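Local coordinates for L-lactate dehydrogenase (Trichomonas vaginalis, PDB 4UUL), which is a variant of an enzyme that catalyses the NADH-dependent interconversion of pyruvate and L-lactate, in the malate dehydrogenase type 2 family of the LDH/MDH superfamily, at residues Asp41-Met46 and Ala69-Lys74; Asp99-Asn104 and Gly129-Thr134; Leu170-Lys175 and Phe199-Lys204; Ser189-Leu194 and Asn306-Glu311. The protein carries 1 engineered substitution. All coordinates share one frame; numbering follows the deposited sequence.

Contact 1 (Asp41-Met46 and Ala69-Lys74); sequences DIPPAM and ATTDPK
Met46 and Thr71 carry the side-chain part of this contact. The methionine chain is bent at both chi2 and chi3, which folds its thioether over the end of strand 64-70. Met46 SD lies 3.4 Å from Thr71 CG2. Met46 CG is also close, 3.5 Å from Thr71 CG2, which is tighter than usual for two carbons. The Met46 methyl CE goes further along the strand and rests 3.6 Å from Thr70 N and 4.4 Å from Ala69 CB. Thr71 presents its methyl and not its hydroxyl, because CG2 is anti to its own carbonyl carbon and OG1 takes the place between N and C. Thr71 CG2 also meets the Pro43 ring, 4.1 Å from Pro43 CD, the ring lying across the threonine side chain.

The backbones join beside this packing. Asp41 N donates to Thr70 O at 3.1 Å and is fairly straight at the hydrogen (160°). Asp41 O receives a CH contact from Thr71 CA at 3.3 Å. A water donates to both Asp41 O and Thr71 O. The Asp41 carboxylate turns the other way. Its OD1 takes Ile42 N through the anti lone pair, and its OD2 takes the backbone N of Ala13 in the predicted NAD-binding loop.

Asp41 binds NADH in another structure of this protein. The chemistry implies a division of labour. One backbone bond, a bridging water and a CH contact tie the Asp41 main chain to Thr70 and Thr71, and the Thr71 methyl packs on Met46 and Pro43. Two backbone N-H groups orient the Asp41 carboxylate at the cofactor site.

Contact 2 (Asp99-Asn104 and Gly129-Thr134); sequences DLISSN and GNPDNT
Ile101 and Pro131 bring the backbones nearest, with CA atoms 6.5 Å apart, where a turn of helix 97-118 passes the cis Asn130-Pro131 peptide just before helix 132-141. No hydrogen bond crosses between the segments. The Pro131 ring is the middle of the packing. Its CG lies 3.9 Å from Ile101 CG1. Leu100 stands to one side of the ring plane, off its CD corner, with Leu100 CG 4.1 Å from Pro131 CD. Ile101 also uses its other branch: CG2, anti to the backbone N, meets Thr134 CG2 at 4.1 Å. The Thr134 hydroxyl bonds to Glu323 of the C-terminal helix.

Asn104, a predicted NAD-binding residue, comes to the CD edge of the ring. Its ND2 is 3.9 Å from Pro131 CD and donates to Leu100 O at 2.9 Å, nearly straight at 167°. Asn104 N reaches that oxygen from the opposite face of its carbonyl plane. Asn104 OD1 takes Met89 N, so both ends of the amide are held.

Asn130 OD1 accepts from Asp132 N, an Asx turn leading into helix 132-141. Both residues bind NADH in another structure of this protein, and Asp132 bonds to His186, the predicted proton acceptor. The cis proline is a familiar feature of the Rossmann-type cofactor domain in lactate and malate dehydrogenases.

Contact 3 (Leu170-Lys175 and Phe199-Lys204); sequences LGVDVK and FTKEGK
Leu170 lies over one face of the Phe199 ring. Both of its methyls take part: CD1 is 3.7 Å from Phe199 CG, and CD2 makes a CH-pi contact 4.0 Å from the ring centroid, only 14° off the normal. The two methyls thus span the ring from its root to its tip. Phe199 has CG between its backbone N and carbonyl carbon (chi1 73°), which sets the ring beside Leu170 with a face toward it. Val208 of helix 208-211 touches both residues.

Val172 meets the ring differently. Its CG1 comes to the edge, near the ring plane, 4.3 Å from Phe199 CD2. Val172 CG1 is also 3.5 Å from Lys201 CG.

Helix 156-170 ends here in a Schellman motif, with Gly171 at positive phi. Strands 198-201 and 204-207 form a beta hairpin, closed by a type I' turn from Lys201 to Lys204. The helix end packs against strand 198-201, one arm of that hairpin in the C-terminal domain.

Lys201 has CG anti to its backbone N and an extended chain beyond, which carries NZ past Val172 CG1 to Leu170 O. Lys201 NZ donates to Leu170 O at 2.8 Å, tilted 28° from the carbonyl plane. The ammonium thus bonds to a carbonyl at the C-terminal end of a helix, where the helix dipole would probably suit a positive charge.

Contact 4 (Ser189-Leu194 and Asn306-Glu311); sequences SMVADL and NDWLRE
Trp308 offers the outer edge of its six-membered ring to strand 191-193. Near the ring plane, Asp193 OD1 lies 3.8 Å from Trp308 CZ3 and Ala192 O lies 4.0 Å from Trp308 CH2. Both oxygens face ring carbons, so these are contacts with the C-H edge and not hydrogen bonds. Val191 CG1 approaches the ring obliquely, 4.0 Å from Trp308 CH2. The Phe218 ring of helix 214-236 meets the indole edge-to-face. The Asp193 carboxylate meets the ring at its edge, the two planes 42° apart.

Leu309 packs alongside the tryptophan. Its CG is anti to the backbone N (chi1 -176°), which carries the two methyls toward the strand. Leu309 CD1 meets Val191 CG1 at 3.7 Å, and Leu309 CD2 meets Asp193 OD2 at 3.5 Å. The Asp193 carboxylate is buried, and its oxygens are satisfied: OD2 accepts from Trp183 NE1 and Gln196 NE2, and OD1 is bonded to the Thr195 hydroxyl. Asn306 N-caps the helix: its OD1 accepts from Leu309 N at 2.9 Å.

The axes of strand 191-193 and helix residues 307-311 run roughly antiparallel (156°), 10.2 Å apart at closest approach. Within this chain the strand is an edge strand of a four-stranded antiparallel sheet and pairs with strand 177-183. Trp183 of that neighbour touches both Val191 and Leu309, while helix 214-236 packs on Ala192.

Contacts 1 and 2 belong to the NAD-binding domain, contacts 3 and 4 to the C-terminal domain. Contacts 2 and 4 are buried, contact 3 is partly buried, and contact 1 is at the surface. The two buried ones have no hydrogen bond between their segments and rely on packing. Contacts 1 and 3 each add one such bond, between backbones in contact 1 and from a lysine in contact 3. Contacts 3 and 4 reach the same antiparallel sheet through strands 198-201 and 191-193. Helix 307-337 forms part of contact 4 and also touches contact 2, whose centre is about 23 Å from that of contact 4. Contacts 1 and 2 hold cofactor-binding residues.

Contact 1 (Asp41-Met46 and Ala69-Lys74)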
loop_
_atom_site.group_PDB
_atom_site.type_symbol
_atom_site.label_atom_id
_atom_site.label_comp_id
_atom_site.label_asym_id
_atom_site.label_seq_id
_atom_site.Cartn_x
_atom_site.Cartn_y
_atom_site.Cartn_z
ATOM N N ASP B 41 15.559 10.096 6.404
ATOM C CA ASP B 41 14.744 11.055 7.154
ATOM C C ASP B 41 15.649 11.777 8.158
ATOM O O ASP B 41 16.859 11.625 8.091
ATOM C CB ASP B 41 13.487 10.397 7.759
ATOM C CG ASP B 41 12.271 11.303 7.785
ATOM O OD1 ASP B 41 12.432 12.503 8.079
ATOM O OD2 ASP B 41 11.157 10.811 7.467
ATOM N N ILE B 42 15.059 12.605 9.001
ATOM C CA ILE B 42 15.812 13.410 9.927
ATOM C C ILE B 42 15.863 12.739 11.295
ATOM O O ILE B 42 15.046 11.871 11.600
ATOM C CB ILE B 42 15.226 14.801 10.054
ATOM C CG1 ILE B 42 13.763 14.753 10.476
ATOM C CG2 ILE B 42 15.430 15.580 8.743
ATOM C CD1 ILE B 42 13.248 16.157 10.915
ATOM N N PRO B 43 16.812 13.135 12.139
ATOM C CA PRO B 43 16.995 12.421 13.398
ATOM C C PRO B 43 15.740 12.247 14.256
ATOM O O PRO B 43 15.589 11.146 14.810
ATOM C CB PRO B 43 18.087 13.256 14.102
ATOM C CG PRO B 43 18.880 13.805 12.993
ATOM C CD PRO B 43 17.873 14.138 11.925
ATOM N N PRO B 44 14.891 13.268 14.392
ATOM C CA PRO B 44 13.700 13.061 15.229
ATOM C C PRO B 44 12.744 11.984 14.702
ATOM O O PRO B 44 11.853 11.523 15.443
ATOM C CB PRO B 44 13.005 14.434 15.220
ATOM C CG PRO B 44 14.023 15.413 14.742
ATOM C CD PRO B 44 15.022 14.667 13.930
ATOM N N ALA B 45 12.887 11.618 13.427
ATOM C CA ALA B 45 11.990 10.659 12.800
ATOM C C ALA B 45 12.541 9.258 12.846
ATOM O O ALA B 45 11.900 8.331 12.359
ATOM C CB ALA B 45 11.752 11.045 11.379
ATOM N N MET B 46 13.721 9.085 13.416
ATOM C CA MET B 46 14.390 7.803 13.246
ATOM C C MET B 46 13.707 6.649 13.975
ATOM O O MET B 46 13.707 5.543 13.465
ATOM C CB MET B 46 15.878 7.880 13.588
ATOM C CG MET B 46 16.663 8.611 12.494
ATOM S SD MET B 46 16.425 8.063 10.770
ATOM C CE MET B 46 17.534 6.661 10.736
ATOM N N ALA B 69 18.224 2.476 6.583
ATOM C CA ALA B 69 17.481 3.594 7.172
ATOM C C ALA B 69 18.503 4.511 7.750
ATOM O O ALA B 69 19.363 4.097 8.568
ATOM C CB ALA B 69 16.633 3.079 8.311
ATOM N N THR B 70 18.479 5.764 7.328
ATOM C CA THR B 70 19.596 6.665 7.631
ATOM C C THR B 70 19.179 8.124 7.708
ATOM O O THR B 70 18.148 8.510 7.138
ATOM C CB THR B 70 20.694 6.474 6.570
ATOM O OG1 THR B 70 21.855 7.200 6.937
ATOM C CG2 THR B 70 20.262 6.930 5.195
ATOM N N THR B 71 19.971 8.905 8.403
ATOM C CA THR B 71 19.907 10.358 8.312
ATOM C C THR B 71 21.032 10.959 7.451
ATOM O O THR B 71 21.104 12.156 7.299
ATOM C CB THR B 71 19.997 10.991 9.688
ATOM O OG1 THR B 71 21.260 10.670 10.265
ATOM C CG2 THR B 71 18.898 10.425 10.580
ATOM N N ASP B 72 21.911 10.124 6.931
ATOM C CA ASP B 72 23.130 10.545 6.275
ATOM C C ASP B 72 22.936 10.625 4.764
ATOM O O ASP B 72 22.631 9.602 4.112
ATOM C CB ASP B 72 24.232 9.517 6.529
ATOM C CG ASP B 72 25.503 9.893 5.863
ATOM O OD1 ASP B 72 25.968 10.999 6.154
ATOM O OD2 ASP B 72 26.015 9.117 5.028
ATOM N N PRO B 73 23.124 11.800 4.170
ATOM C CA PRO B 73 23.019 11.893 2.709
ATOM C C PRO B 73 23.844 10.902 1.892
ATOM O O PRO B 73 23.306 10.280 0.975
ATOM C CB PRO B 73 23.416 13.347 2.434
ATOM C CG PRO B 73 22.919 14.059 3.647
ATOM C CD PRO B 73 23.252 13.123 4.795
ATOM N N LYS B 74 25.125 10.721 2.187
ATOM C CA LYS B 74 25.912 9.801 1.369
ATOM C C LYS B 74 25.316 8.388 1.384
ATOM O O LYS B 74 25.109 7.776 0.318
ATOM C CB LYS B 74 27.372 9.713 1.800
ATOM C CG LYS B 74 28.156 8.824 0.857
ATOM C CD LYS B 74 29.629 8.831 1.155
ATOM C CE LYS B 74 30.390 7.941 0.172
ATOM N NZ LYS B 74 31.852 8.116 0.324
HETATM O O HOH W 1 18.836 13.613 7.404
#

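Contact 2 (Asp99-Asn104 and Gly129-Thr134)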
loop_
_atom_site.group_PDB
_atom_site.type_symbol
_atom_site.label_atom_id
_atom_site.label_comp_id
_atom_site.label_asym_id
_atom_site.label_seq_id
_atom_site.Cartn_x
_atom_site.Cartn_y
_atom_site.Cartn_z
ATOM N N ASP B 99 7.499 32.480 0.109
ATOM C CA ASP B 99 8.350 31.998 1.204
ATOM C C ASP B 99 8.444 30.449 1.205
ATOM O O ASP B 99 9.496 29.915 1.536
ATOM C CB ASP B 99 7.819 32.492 2.534
ATOM C CG ASP B 99 7.736 33.983 2.596
ATOM O OD1 ASP B 99 8.820 34.648 2.549
ATOM O OD2 ASP B 99 6.575 34.482 2.682
ATOM N N LEU B 100 7.385 29.787 0.764
ATOM C CA LEU B 100 7.413 28.347 0.606
ATOM C C LEU B 100 8.447 27.962 -0.466
ATOM O O LEU B 100 9.233 27.013 -0.290
ATOM C CB LEU B 100 6.046 27.845 0.179
ATOM C CG LEU B 100 5.986 26.322 -0.095
ATOM C CD1 LEU B 100 6.140 25.517 1.210
ATOM C CD2 LEU B 100 4.706 26.002 -0.777
ATOM N N ILE B 101 8.441 28.674 -1.589
ATOM C CA ILE B 101 9.410 28.434 -2.634
ATOM C C ILE B 101 10.798 28.692 -2.085
ATOM O O ILE B 101 11.709 27.893 -2.308
ATOM C CB ILE B 101 9.117 29.312 -3.848
ATOM C CG1 ILE B 101 7.807 28.908 -4.515
ATOM C CG2 ILE B 101 10.271 29.303 -4.800
ATOM C CD1 ILE B 101 7.217 30.036 -5.345
ATOM N N SER B 102 10.967 29.808 -1.376
ATOM C CA SER B 102 12.278 30.180 -0.852
ATOM C C SER B 102 12.845 29.162 0.128
ATOM O O SER B 102 13.980 28.746 0.003
ATOM C CB SER B 102 12.195 31.508 -0.136
ATOM O OG SER B 102 11.936 32.519 -1.070
ATOM N N SER B 103 12.028 28.692 1.060
ATOM C CA SER B 103 12.562 27.794 2.062
ATOM C C SER B 103 12.988 26.481 1.383
ATOM O O SER B 103 13.989 25.838 1.734
ATOM C CB SER B 103 11.525 27.571 3.167
ATOM O OG SER B 103 10.415 26.842 2.634
ATOM N N ASN B 104 12.204 26.036 0.423
ATOM C CA ASN B 104 12.516 24.780 -0.253
ATOM C C ASN B 104 13.727 24.876 -1.178
ATOM O O ASN B 104 14.340 23.873 -1.505
ATOM C CB ASN B 104 11.287 24.221 -0.951
ATOM C CG ASN B 104 10.396 23.521 0.030
ATOM O OD1 ASN B 104 10.669 22.389 0.397
ATOM N ND2 ASN B 104 9.387 24.190 0.510
ATOM N N GLY B 129 7.658 16.355 -3.382
ATOM C CA GLY B 129 7.457 17.402 -2.372
ATOM C C GLY B 129 7.230 18.766 -3.012
ATOM O O GLY B 129 7.886 19.141 -3.959
ATOM N N ASN B 130 6.287 19.483 -2.444
ATOM C CA ASN B 130 5.938 20.750 -3.019
ATOM C C ASN B 130 6.833 21.906 -2.577
ATOM O O ASN B 130 7.448 21.889 -1.509
ATOM C CB ASN B 130 4.465 21.059 -2.828
ATOM C CG ASN B 130 3.591 20.423 -3.928
ATOM O OD1 ASN B 130 3.922 20.406 -5.160
ATOM N ND2 ASN B 130 2.478 19.878 -3.485
ATOM N N PRO B 131 6.958 22.929 -3.447
ATOM C CA PRO B 131 6.381 23.084 -4.784
ATOM C C PRO B 131 7.193 22.294 -5.823
ATOM O O PRO B 131 8.365 22.583 -6.029
ATOM C CB PRO B 131 6.477 24.605 -5.021
ATOM C CG PRO B 131 7.685 25.045 -4.214
ATOM C CD PRO B 131 7.769 24.116 -3.049
ATOM N N ASP B 132 6.625 21.223 -6.362
ATOM C CA ASP B 132 7.407 20.205 -7.026
ATOM C C ASP B 132 8.086 20.679 -8.317
ATOM O O ASP B 132 9.258 20.383 -8.526
ATOM C CB ASP B 132 6.648 18.881 -7.210
ATOM C CG ASP B 132 5.399 18.993 -8.012
ATOM O OD1 ASP B 132 4.894 20.127 -8.247
ATOM O OD2 ASP B 132 4.889 17.933 -8.374
ATOM N N ASN B 133 7.402 21.402 -9.218
ATOM C CA ASN B 133 8.074 21.809 -10.424
ATOM C C ASN B 133 9.300 22.657 -10.127
ATOM O O ASN B 133 10.356 22.492 -10.753
ATOM C CB ASN B 133 7.166 22.664 -11.335
ATOM C CG ASN B 133 5.889 21.985 -11.769
ATOM O OD1 ASN B 133 5.063 21.573 -10.931
ATOM N ND2 ASN B 133 5.667 21.941 -13.084
ATOM N N THR B 134 9.152 23.605 -9.216
ATOM C CA THR B 134 10.262 24.507 -8.912
ATOM C C THR B 134 11.357 23.802 -8.102
ATOM O O THR B 134 12.539 23.973 -8.415
ATOM C CB THR B 134 9.794 25.759 -8.242
ATOM O OG1 THR B 134 8.974 26.433 -9.198
ATOM C CG2 THR B 134 10.943 26.665 -7.809
#

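Contact 3 (Leu170-Lys175 and Phe199-Lys204)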
loop_
_atom_site.group_PDB
_atom_site.type_symbol
_atom_site.label_atom_id
_atom_site.label_comp_id
_atom_site.label_asym_id
_atom_site.label_seq_id
_atom_site.Cartn_x
_atom_site.Cartn_y
_atom_site.Cartn_z
ATOM N N LEU B 170 -19.793 11.842 -16.613
ATOM C CA LEU B 170 -20.328 11.271 -17.845
ATOM C C LEU B 170 -21.008 9.905 -17.685
ATOM O O LEU B 170 -21.588 9.400 -18.634
ATOM C CB LEU B 170 -19.176 11.116 -18.835
ATOM C CG LEU B 170 -18.508 12.413 -19.338
ATOM C CD1 LEU B 170 -17.165 12.063 -19.964
ATOM C CD2 LEU B 170 -19.387 13.163 -20.330
ATOM N N GLY B 171 -20.886 9.294 -16.514
ATOM C CA GLY B 171 -21.463 7.987 -16.254
ATOM C C GLY B 171 -20.812 6.875 -17.061
ATOM O O GLY B 171 -21.476 5.969 -17.560
ATOM N N VAL B 172 -19.493 6.933 -17.174
ATOM C CA VAL B 172 -18.707 5.879 -17.819
ATOM C C VAL B 172 -17.585 5.472 -16.867
ATOM O O VAL B 172 -17.391 6.120 -15.848
ATOM C CB VAL B 172 -18.160 6.323 -19.201
ATOM C CG1 VAL B 172 -19.334 6.684 -20.147
ATOM C CG2 VAL B 172 -17.151 7.484 -19.078
ATOM N N ASP B 173 -16.867 4.404 -17.226
ATOM C CA ASP B 173 -15.672 3.956 -16.515
ATOM C C ASP B 173 -14.497 4.831 -16.899
ATOM O O ASP B 173 -14.475 5.430 -17.981
ATOM C CB ASP B 173 -15.322 2.527 -16.923
ATOM C CG ASP B 173 -16.259 1.499 -16.331
ATOM O OD1 ASP B 173 -17.273 1.877 -15.706
ATOM O OD2 ASP B 173 -15.958 0.306 -16.503
ATOM N N VAL B 174 -13.494 4.934 -16.038
ATOM C CA VAL B 174 -12.302 5.703 -16.401
ATOM C C VAL B 174 -11.623 5.195 -17.667
ATOM O O VAL B 174 -11.093 5.993 -18.436
ATOM C CB VAL B 174 -11.250 5.828 -15.244
ATOM C CG1 VAL B 174 -11.796 6.674 -14.095
ATOM C CG2 VAL B 174 -10.788 4.491 -14.749
ATOM N N LYS B 175 -11.671 3.899 -17.937
ATOM C CA LYS B 175 -11.054 3.378 -19.153
ATOM C C LYS B 175 -11.690 3.894 -20.443
ATOM O O LYS B 175 -11.078 3.778 -21.513
ATOM C CB LYS B 175 -11.121 1.864 -19.191
ATOM C CG LYS B 175 -12.537 1.341 -19.337
ATOM C CD LYS B 175 -12.537 -0.151 -19.567
ATOM C CE LYS B 175 -13.967 -0.728 -19.619
ATOM N NZ LYS B 175 -14.828 -0.229 -20.708
ATOM N N PHE B 199 -14.616 10.455 -25.010
ATOM C CA PHE B 199 -15.142 9.371 -24.207
ATOM C C PHE B 199 -16.035 8.507 -25.082
ATOM O O PHE B 199 -16.616 8.973 -26.057
ATOM C CB PHE B 199 -15.896 9.898 -22.992
ATOM C CG PHE B 199 -17.236 10.516 -23.291
ATOM C CD1 PHE B 199 -17.352 11.766 -23.878
ATOM C CD2 PHE B 199 -18.394 9.815 -22.994
ATOM C CE1 PHE B 199 -18.592 12.291 -24.170
ATOM C CE2 PHE B 199 -19.636 10.346 -23.288
ATOM C CZ PHE B 199 -19.726 11.596 -23.849
ATOM N N THR B 200 -16.147 7.243 -24.690
ATOM C CA THR B 200 -16.950 6.268 -25.387
ATOM C C THR B 200 -18.069 5.867 -24.449
ATOM O O THR B 200 -17.839 5.435 -23.324
ATOM C CB THR B 200 -16.124 5.006 -25.714
ATOM O OG1 THR B 200 -14.989 5.366 -26.513
ATOM C CG2 THR B 200 -16.976 3.966 -26.437
ATOM N N LYS B 201 -19.295 5.944 -24.940
ATOM C CA LYS B 201 -20.454 5.551 -24.169
ATOM C C LYS B 201 -21.394 4.902 -25.159
ATOM O O LYS B 201 -21.792 5.508 -26.164
ATOM C CB LYS B 201 -21.104 6.764 -23.509
ATOM C CG LYS B 201 -22.057 6.418 -22.399
ATOM C CD LYS B 201 -22.663 7.673 -21.745
ATOM C CE LYS B 201 -23.447 7.289 -20.493
ATOM N NZ LYS B 201 -23.998 8.461 -19.749
ATOM N N GLU B 202 -21.732 3.644 -24.891
ATOM C CA GLU B 202 -22.681 2.929 -25.713
ATOM C C GLU B 202 -22.258 2.945 -27.177
ATOM O O GLU B 202 -23.076 3.096 -28.068
ATOM C CB GLU B 202 -24.101 3.494 -25.500
ATOM C CG GLU B 202 -24.573 3.236 -24.061
ATOM C CD GLU B 202 -25.682 4.132 -23.602
ATOM O OE1 GLU B 202 -26.575 4.442 -24.430
ATOM O OE2 GLU B 202 -25.702 4.480 -22.391
ATOM N N GLY B 203 -20.955 2.785 -27.408
ATOM C CA GLY B 203 -20.413 2.628 -28.753
ATOM C C GLY B 203 -20.280 3.889 -29.560
ATOM O O GLY B 203 -19.916 3.838 -30.738
ATOM N N LYS B 204 -20.596 5.024 -28.932
ATOM C CA LYS B 204 -20.446 6.337 -29.543
ATOM C C LYS B 204 -19.239 6.989 -28.899
ATOM O O LYS B 204 -19.122 7.023 -27.673
ATOM C CB LYS B 204 -21.663 7.233 -29.275
ATOM C CG LYS B 204 -22.941 6.835 -29.988
ATOM C CD LYS B 204 -24.191 7.390 -29.309
ATOM C CE LYS B 204 -24.140 8.886 -29.123
ATOM N NZ LYS B 204 -25.435 9.392 -28.598
#

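Contact 4 (Ser189-Leu194 and Asn306-Glu311)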
loop_
_atom_site.group_PDB
_atom_site.type_symbol
_atom_site.label_atom_id
_atom_site.label_comp_id
_atom_site.label_asym_id
_atom_site.label_seq_id
_atom_site.Cartn_x
_atom_site.Cartn_y
_atom_site.Cartn_z
ATOM N N SER B 189 -2.152 27.986 -11.011
ATOM C CA SER B 189 -2.066 28.119 -12.438
ATOM C C SER B 189 -2.170 26.817 -13.227
ATOM O O SER B 189 -2.124 26.816 -14.436
ATOM C CB SER B 189 -0.796 28.869 -12.870
ATOM O OG SER B 189 0.330 28.059 -12.763
ATOM N N MET B 190 -2.255 25.667 -12.554
ATOM C CA MET B 190 -2.313 24.381 -13.230
ATOM C C MET B 190 -3.451 24.385 -14.233
ATOM O O MET B 190 -4.540 24.904 -13.983
ATOM C CB MET B 190 -2.602 23.306 -12.231
ATOM C CG MET B 190 -2.386 21.903 -12.682
ATOM S SD MET B 190 -2.697 20.671 -11.393
ATOM C CE MET B 190 -4.437 20.913 -11.058
ATOM N N VAL B 191 -3.203 23.759 -15.383
ATOM C CA VAL B 191 -4.189 23.714 -16.454
ATOM C C VAL B 191 -4.770 22.287 -16.530
ATOM O O VAL B 191 -4.092 21.362 -16.998
ATOM C CB VAL B 191 -3.562 24.092 -17.808
ATOM C CG1 VAL B 191 -4.700 24.189 -18.815
ATOM C CG2 VAL B 191 -2.791 25.391 -17.720
ATOM N N ALA B 192 -6.008 22.110 -16.077
ATOM C CA ALA B 192 -6.700 20.813 -16.188
ATOM C C ALA B 192 -7.494 20.901 -17.508
ATOM O O ALA B 192 -8.592 21.478 -17.581
ATOM C CB ALA B 192 -7.593 20.586 -14.969
ATOM N N ASP B 193 -6.898 20.372 -18.547
ATOM C CA ASP B 193 -7.368 20.527 -19.913
ATOM C C ASP B 193 -8.259 19.370 -20.345
ATOM O O ASP B 193 -7.824 18.196 -20.345
ATOM C CB ASP B 193 -6.139 20.577 -20.811
ATOM C CG ASP B 193 -6.450 20.679 -22.306
ATOM O OD1 ASP B 193 -7.534 21.161 -22.673
ATOM O OD2 ASP B 193 -5.554 20.289 -23.095
ATOM N N LEU B 194 -9.501 19.689 -20.659
ATOM C CA LEU B 194 -10.456 18.762 -21.210
ATOM C C LEU B 194 -10.667 18.942 -22.687
ATOM O O LEU B 194 -11.517 18.247 -23.255
ATOM C CB LEU B 194 -11.794 18.888 -20.481
ATOM C CG LEU B 194 -11.763 18.596 -18.982
ATOM C CD1 LEU B 194 -13.178 18.650 -18.366
ATOM C CD2 LEU B 194 -11.023 17.272 -18.629
ATOM N N ASN B 306 -6.252 25.605 -28.550
ATOM C CA ASN B 306 -7.250 26.617 -28.845
ATOM C C ASN B 306 -6.913 27.881 -28.065
ATOM O O ASN B 306 -5.932 27.932 -27.331
ATOM C CB ASN B 306 -8.711 26.144 -28.669
ATOM C CG ASN B 306 -9.088 25.851 -27.241
ATOM O OD1 ASN B 306 -8.372 26.168 -26.279
ATOM N ND2 ASN B 306 -10.225 25.198 -27.081
ATOM N N ASP B 307 -7.673 28.944 -28.263
ATOM C CA ASP B 307 -7.341 30.224 -27.642
ATOM C C ASP B 307 -7.369 30.117 -26.127
ATOM O O ASP B 307 -6.521 30.663 -25.452
ATOM C CB ASP B 307 -8.299 31.348 -28.104
ATOM C CG ASP B 307 -8.087 31.747 -29.527
ATOM O OD1 ASP B 307 -7.040 31.404 -30.101
ATOM O OD2 ASP B 307 -8.978 32.418 -30.069
ATOM N N TRP B 308 -8.321 29.387 -25.578
ATOM C CA TRP B 308 -8.393 29.188 -24.141
ATOM C C TRP B 308 -7.136 28.509 -23.627
ATOM O O TRP B 308 -6.497 28.980 -22.683
ATOM C CB TRP B 308 -9.625 28.355 -23.763
ATOM C CG TRP B 308 -9.675 27.990 -22.294
ATOM C CD1 TRP B 308 -10.186 28.751 -21.284
ATOM C CD2 TRP B 308 -9.186 26.786 -21.673
ATOM N NE1 TRP B 308 -10.031 28.105 -20.070
ATOM C CE2 TRP B 308 -9.426 26.905 -20.284
ATOM C CE3 TRP B 308 -8.568 25.642 -22.154
ATOM C CZ2 TRP B 308 -9.089 25.915 -19.374
ATOM C CZ3 TRP B 308 -8.246 24.636 -21.237
ATOM C CH2 TRP B 308 -8.485 24.808 -19.869
ATOM N N LEU B 309 -6.738 27.425 -24.262
ATOM C CA LEU B 309 -5.574 26.684 -23.809
ATOM C C LEU B 309 -4.318 27.504 -23.973
ATOM O O LEU B 309 -3.423 27.478 -23.107
ATOM C CB LEU B 309 -5.480 25.320 -24.526
ATOM C CG LEU B 309 -4.321 24.433 -24.022
ATOM C CD1 LEU B 309 -4.349 24.200 -22.497
ATOM C CD2 LEU B 309 -4.329 23.094 -24.757
ATOM N N ARG B 310 -4.224 28.270 -25.052
ATOM C CA ARG B 310 -3.014 29.088 -25.274
ATOM C C ARG B 310 -2.819 30.039 -24.102
ATOM O O ARG B 310 -1.729 30.182 -23.564
ATOM C CB ARG B 310 -3.153 29.887 -26.573
ATOM C CG ARG B 310 -1.934 30.775 -26.958
ATOM C CD ARG B 310 -0.793 29.919 -27.433
ATOM N NE ARG B 310 0.083 29.532 -26.339
ATOM C CZ ARG B 310 0.919 28.498 -26.382
ATOM N NH1 ARG B 310 0.956 27.688 -27.438
ATOM N NH2 ARG B 310 1.697 28.235 -25.368
ATOM N N GLU B 311 -3.887 30.723 -23.720
ATOM C CA GLU B 311 -3.834 31.673 -22.640
ATOM C C GLU B 311 -3.468 30.970 -21.329
ATOM O O GLU B 311 -2.632 31.458 -20.568
ATOM C CB GLU B 311 -5.157 32.459 -22.540
ATOM C CG GLU B 311 -5.164 33.552 -21.465
ATOM C CD GLU B 311 -6.462 34.341 -21.403
ATOM O OE1 GLU B 311 -7.268 34.259 -22.360
ATOM O OE2 GLU B 311 -6.670 35.057 -20.396
#